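Local structure of SPbeta prophage-derived uncharacterized protein YorR (Bacillus subtilis, 3KB2) at residues A[44-49]-A[85-90]. The protein is of unknown function but binds a phosphorylated GDP in the crystal and may act as a dTMP kinase. Numbering follows the deposited sequence.
Sequences KLFEHF and LRFIED
F46 and F49 on helix 42-52 meet F87 and I88 on helix 82-92 where the axes of the segments 44-49 and 85-90 run nearly parallel, 8° between their N-to-C directions and 11.1 Å apart at closest approach. The pairing is helix-to-helix packing within a P-loop-kinase-like alpha/beta fold, whose parallel sheet has the strand order 2-3-1-4-5. The closest backbone match is F49 with I88, whose CA atoms lie 7.6 Å apart. The segments bury 187 Å² in all, and the side-chain contacts across them are between carbon atoms, with no hydrogen bond.

F46 reaches across because its CG stands anti to the backbone N (chi1 -180°), which sends the ring out from the helix flank to the other helix. There its CZ comes 3.8 Å from CD1 of F87, an atom lying at the edge of the F46 ring, near its plane. With ring planes at 61° and centroids 5.9 Å apart, the pair is oblique. The same ring also passes I88, where CE1 of F46 lies 4.1 Å from CG1 of I88.

L80, in a loop, touches both F46 and F49, while helix 64-70 contacts both segments, through N67 against L45 and V64 against I88. The F49 ring turns away to meet F63, leaving its CB to take the tip of the extended I88 chain: CD1 of I88 sits 3.6 Å from CB of F49.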
ATOM      1  N   LYS A  44      21.003  -9.247   0.345  1.00 19.10           N
ATOM      2  CA  LYS A  44      20.994  -7.969   1.042  1.00 22.08           C
ATOM      3  C   LYS A  44      20.034  -8.085   2.231  1.00 27.90           C
ATOM      4  O   LYS A  44      20.342  -7.613   3.328  1.00 23.86           O
ATOM      5  CB  LYS A  44      20.498  -6.830   0.134  1.00 28.13           C
ATOM      6  CG  LYS A  44      21.325  -6.519  -1.119  1.00 34.84           C
ATOM      7  CD  LYS A  44      22.650  -5.853  -0.805  1.00 36.06           C
ATOM      8  CE  LYS A  44      23.450  -5.574  -2.075  1.00 34.83           C
ATOM      9  NZ  LYS A  44      24.798  -5.020  -1.743  1.00 32.78           N
ATOM     10  N   LEU A  45      18.877  -8.717   2.005  1.00 20.65           N
ATOM     11  CA  LEU A  45      17.845  -8.877   3.039  1.00 21.96           C
ATOM     12  C   LEU A  45      18.358  -9.612   4.261  1.00 13.61           C
ATOM     13  O   LEU A  45      18.282  -9.111   5.381  1.00 18.57           O
ATOM     14  CB  LEU A  45      16.623  -9.628   2.480  1.00 18.72           C
ATOM     15  CG  LEU A  45      15.411  -9.862   3.395  1.00 16.32           C
ATOM     16  CD1 LEU A  45      14.717  -8.552   3.724  1.00 18.65           C
ATOM     17  CD2 LEU A  45      14.438 -10.798   2.696  1.00 14.71           C
ATOM     18  N   PHE A  46      18.879 -10.806   4.032  1.00 11.97           N
ATOM     19  CA  PHE A  46      19.398 -11.634   5.109  1.00 23.60           C
ATOM     20  C   PHE A  46      20.539 -10.963   5.868  1.00 22.69           C
ATOM     21  O   PHE A  46      20.605 -11.027   7.099  1.00 15.24           O
ATOM     22  CB  PHE A  46      19.879 -12.970   4.551  1.00 20.63           C
ATOM     23  CG  PHE A  46      20.426 -13.888   5.593  1.00 22.60           C
ATOM     24  CD1 PHE A  46      19.601 -14.388   6.599  1.00 21.82           C
ATOM     25  CD2 PHE A  46      21.769 -14.239   5.585  1.00 20.17           C
ATOM     26  CE1 PHE A  46      20.111 -15.224   7.586  1.00 27.94           C
ATOM     27  CE2 PHE A  46      22.290 -15.074   6.566  1.00 26.28           C
ATOM     28  CZ  PHE A  46      21.464 -15.569   7.568  1.00 23.97           C
ATOM     29  N   GLU A  47      21.438 -10.330   5.123  1.00 20.11           N
ATOM     30  CA  GLU A  47      22.577  -9.641   5.715  1.00 23.21           C
ATOM     31  C   GLU A  47      22.109  -8.603   6.759  1.00 19.41           C
ATOM     32  O   GLU A  47      22.621  -8.546   7.884  1.00 22.11           O
ATOM     33  CB  GLU A  47      23.386  -8.968   4.603  1.00 25.33           C
ATOM     34  CG  GLU A  47      24.567  -8.145   5.079  1.00 48.41           C
ATOM     35  CD  GLU A  47      25.253  -7.397   3.939  1.00 60.94           C
ATOM     36  OE1 GLU A  47      24.594  -6.538   3.302  1.00 65.81           O
ATOM     37  OE2 GLU A  47      26.450  -7.673   3.681  1.00 57.74           O
ATOM     38  N   HIS A  48      21.121  -7.800   6.387  1.00 12.60           N
ATOM     39  CA  HIS A  48      20.592  -6.786   7.285  1.00 13.69           C
ATOM     40  C   HIS A  48      19.943  -7.380   8.538  1.00 16.79           C
ATOM     41  O   HIS A  48      20.153  -6.885   9.650  1.00 13.57           O
ATOM     42  CB  HIS A  48      19.571  -5.922   6.556  1.00 16.42           C
ATOM     43  CG  HIS A  48      19.135  -4.732   7.346  1.00 23.16           C
ATOM     44  ND1 HIS A  48      19.984  -3.689   7.641  1.00 28.20           N
ATOM     45  CD2 HIS A  48      17.964  -4.453   7.969  1.00 28.15           C
ATOM     46  CE1 HIS A  48      19.359  -2.818   8.416  1.00 23.70           C
ATOM     47  NE2 HIS A  48      18.131  -3.260   8.629  1.00 33.70           N
ATOM     48  N   PHE A  49      19.151  -8.437   8.357  1.00 15.45           N
ATOM     49  CA  PHE A  49      18.481  -9.071   9.481  1.00  7.78           C
ATOM     50  C   PHE A  49      19.485  -9.710  10.412  1.00 13.83           C
ATOM     51  O   PHE A  49      19.309  -9.705  11.628  1.00 20.07           O
ATOM     52  CB  PHE A  49      17.485 -10.130   8.999  1.00 17.41           C
ATOM     53  CG  PHE A  49      16.188  -9.560   8.511  1.00 19.86           C
ATOM     54  CD1 PHE A  49      15.590  -8.496   9.179  1.00 24.14           C
ATOM     55  CD2 PHE A  49      15.552 -10.091   7.396  1.00 24.83           C
ATOM     56  CE1 PHE A  49      14.381  -7.968   8.749  1.00 28.91           C
ATOM     57  CE2 PHE A  49      14.337  -9.572   6.952  1.00 20.87           C
ATOM     58  CZ  PHE A  49      13.750  -8.507   7.630  1.00 19.71           C
ATOM     59  N   LEU A  85      15.438 -17.895   8.409  1.00 16.64           N
ATOM     60  CA  LEU A  85      14.562 -17.518   9.508  1.00 21.57           C
ATOM     61  C   LEU A  85      14.928 -18.325  10.744  1.00 23.08           C
ATOM     62  O   LEU A  85      15.062 -17.789  11.838  1.00 24.44           O
ATOM     63  CB  LEU A  85      13.096 -17.781   9.150  1.00 20.87           C
ATOM     64  CG  LEU A  85      12.106 -17.616  10.312  1.00 18.90           C
ATOM     65  CD1 LEU A  85      12.108 -16.174  10.777  1.00 14.22           C
ATOM     66  CD2 LEU A  85      10.706 -18.033   9.873  1.00 16.91           C
ATOM     67  N   ARG A  86      15.087 -19.625  10.561  1.00 22.22           N
ATOM     68  CA  ARG A  86      15.433 -20.508  11.657  1.00 22.36           C
ATOM     69  C   ARG A  86      16.794 -20.109  12.237  1.00 19.01           C
ATOM     70  O   ARG A  86      17.010 -20.175  13.439  1.00 22.07           O
ATOM     71  CB  ARG A  86      15.444 -21.940  11.131  1.00 26.98           C
ATOM     72  CG  ARG A  86      15.762 -23.012  12.132  1.00 35.19           C
ATOM     73  CD  ARG A  86      15.507 -24.381  11.517  1.00 43.31           C
ATOM     74  NE  ARG A  86      16.261 -24.590  10.281  1.00 46.10           N
ATOM     75  CZ  ARG A  86      15.708 -24.865   9.101  1.00 48.48           C
ATOM     76  NH1 ARG A  86      14.389 -24.963   8.985  1.00 45.21           N
ATOM     77  NH2 ARG A  86      16.475 -25.055   8.036  1.00 39.43           N
ATOM     78  N   PHE A  87      17.707 -19.679  11.378  1.00 21.87           N
ATOM     79  CA  PHE A  87      19.032 -19.269  11.826  1.00 21.93           C
ATOM     80  C   PHE A  87      18.941 -18.026  12.709  1.00 15.50           C
ATOM     81  O   PHE A  87      19.557 -17.962  13.766  1.00 22.33           O
ATOM     82  CB  PHE A  87      19.922 -19.009  10.605  1.00 15.80           C
ATOM     83  CG  PHE A  87      21.291 -18.500  10.936  1.00 17.15           C
ATOM     84  CD1 PHE A  87      21.537 -17.137  11.021  1.00 18.48           C
ATOM     85  CD2 PHE A  87      22.339 -19.383  11.152  1.00 21.04           C
ATOM     86  CE1 PHE A  87      22.811 -16.658  11.317  1.00 28.79           C
ATOM     87  CE2 PHE A  87      23.619 -18.914  11.448  1.00 29.09           C
ATOM     88  CZ  PHE A  87      23.854 -17.546  11.530  1.00 26.92           C
ATOM     89  N   ILE A  88      18.161 -17.043  12.279  1.00 25.13           N
ATOM     90  CA  ILE A  88      18.004 -15.804  13.047  1.00 25.46           C
ATOM     91  C   ILE A  88      17.346 -16.032  14.402  1.00 18.64           C
ATOM     92  O   ILE A  88      17.728 -15.414  15.393  1.00 28.73           O
ATOM     93  CB  ILE A  88      17.187 -14.768  12.261  1.00 18.74           C
ATOM     94  CG1 ILE A  88      17.983 -14.336  11.028  1.00 16.37           C
ATOM     95  CG2 ILE A  88      16.881 -13.569  13.128  1.00  5.25           C
ATOM     96  CD1 ILE A  88      17.167 -13.519  10.060  1.00 34.44           C
ATOM     97  N   GLU A  89      16.362 -16.922  14.442  1.00 19.76           N
ATOM     98  CA  GLU A  89      15.668 -17.231  15.687  1.00 20.44           C
ATOM     99  C   GLU A  89      16.620 -17.857  16.703  1.00 22.69           C
ATOM    100  O   GLU A  89      16.678 -17.442  17.859  1.00 21.72           O
ATOM    101  CB  GLU A  89      14.505 -18.181  15.413  1.00 21.56           C
ATOM    102  CG  GLU A  89      13.472 -17.603  14.456  1.00 25.94           C
ATOM    103  CD  GLU A  89      12.319 -18.544  14.222  1.00 30.84           C
ATOM    104  OE1 GLU A  89      12.581 -19.705  13.840  1.00 41.78           O
ATOM    105  OE2 GLU A  89      11.155 -18.125  14.409  1.00 23.86           O
ATOM    106  N   ASP A  90      17.368 -18.863  16.270  1.00 25.19           N
ATOM    107  CA  ASP A  90      18.307 -19.523  17.161  1.00 27.13           C
ATOM    108  C   ASP A  90      19.334 -18.512  17.670  1.00 22.62           C
ATOM    109  O   ASP A  90      19.765 -18.553  18.822  1.00 22.53           O
ATOM    110  CB  ASP A  90      19.017 -20.662  16.425  1.00 35.04           C
ATOM    111  CG  ASP A  90      20.108 -21.303  17.262  1.00 34.20           C
ATOM    112  OD1 ASP A  90      19.782 -21.996  18.252  1.00 51.01           O
ATOM    113  OD2 ASP A  90      21.296 -21.106  16.934  1.00 42.10           O
TER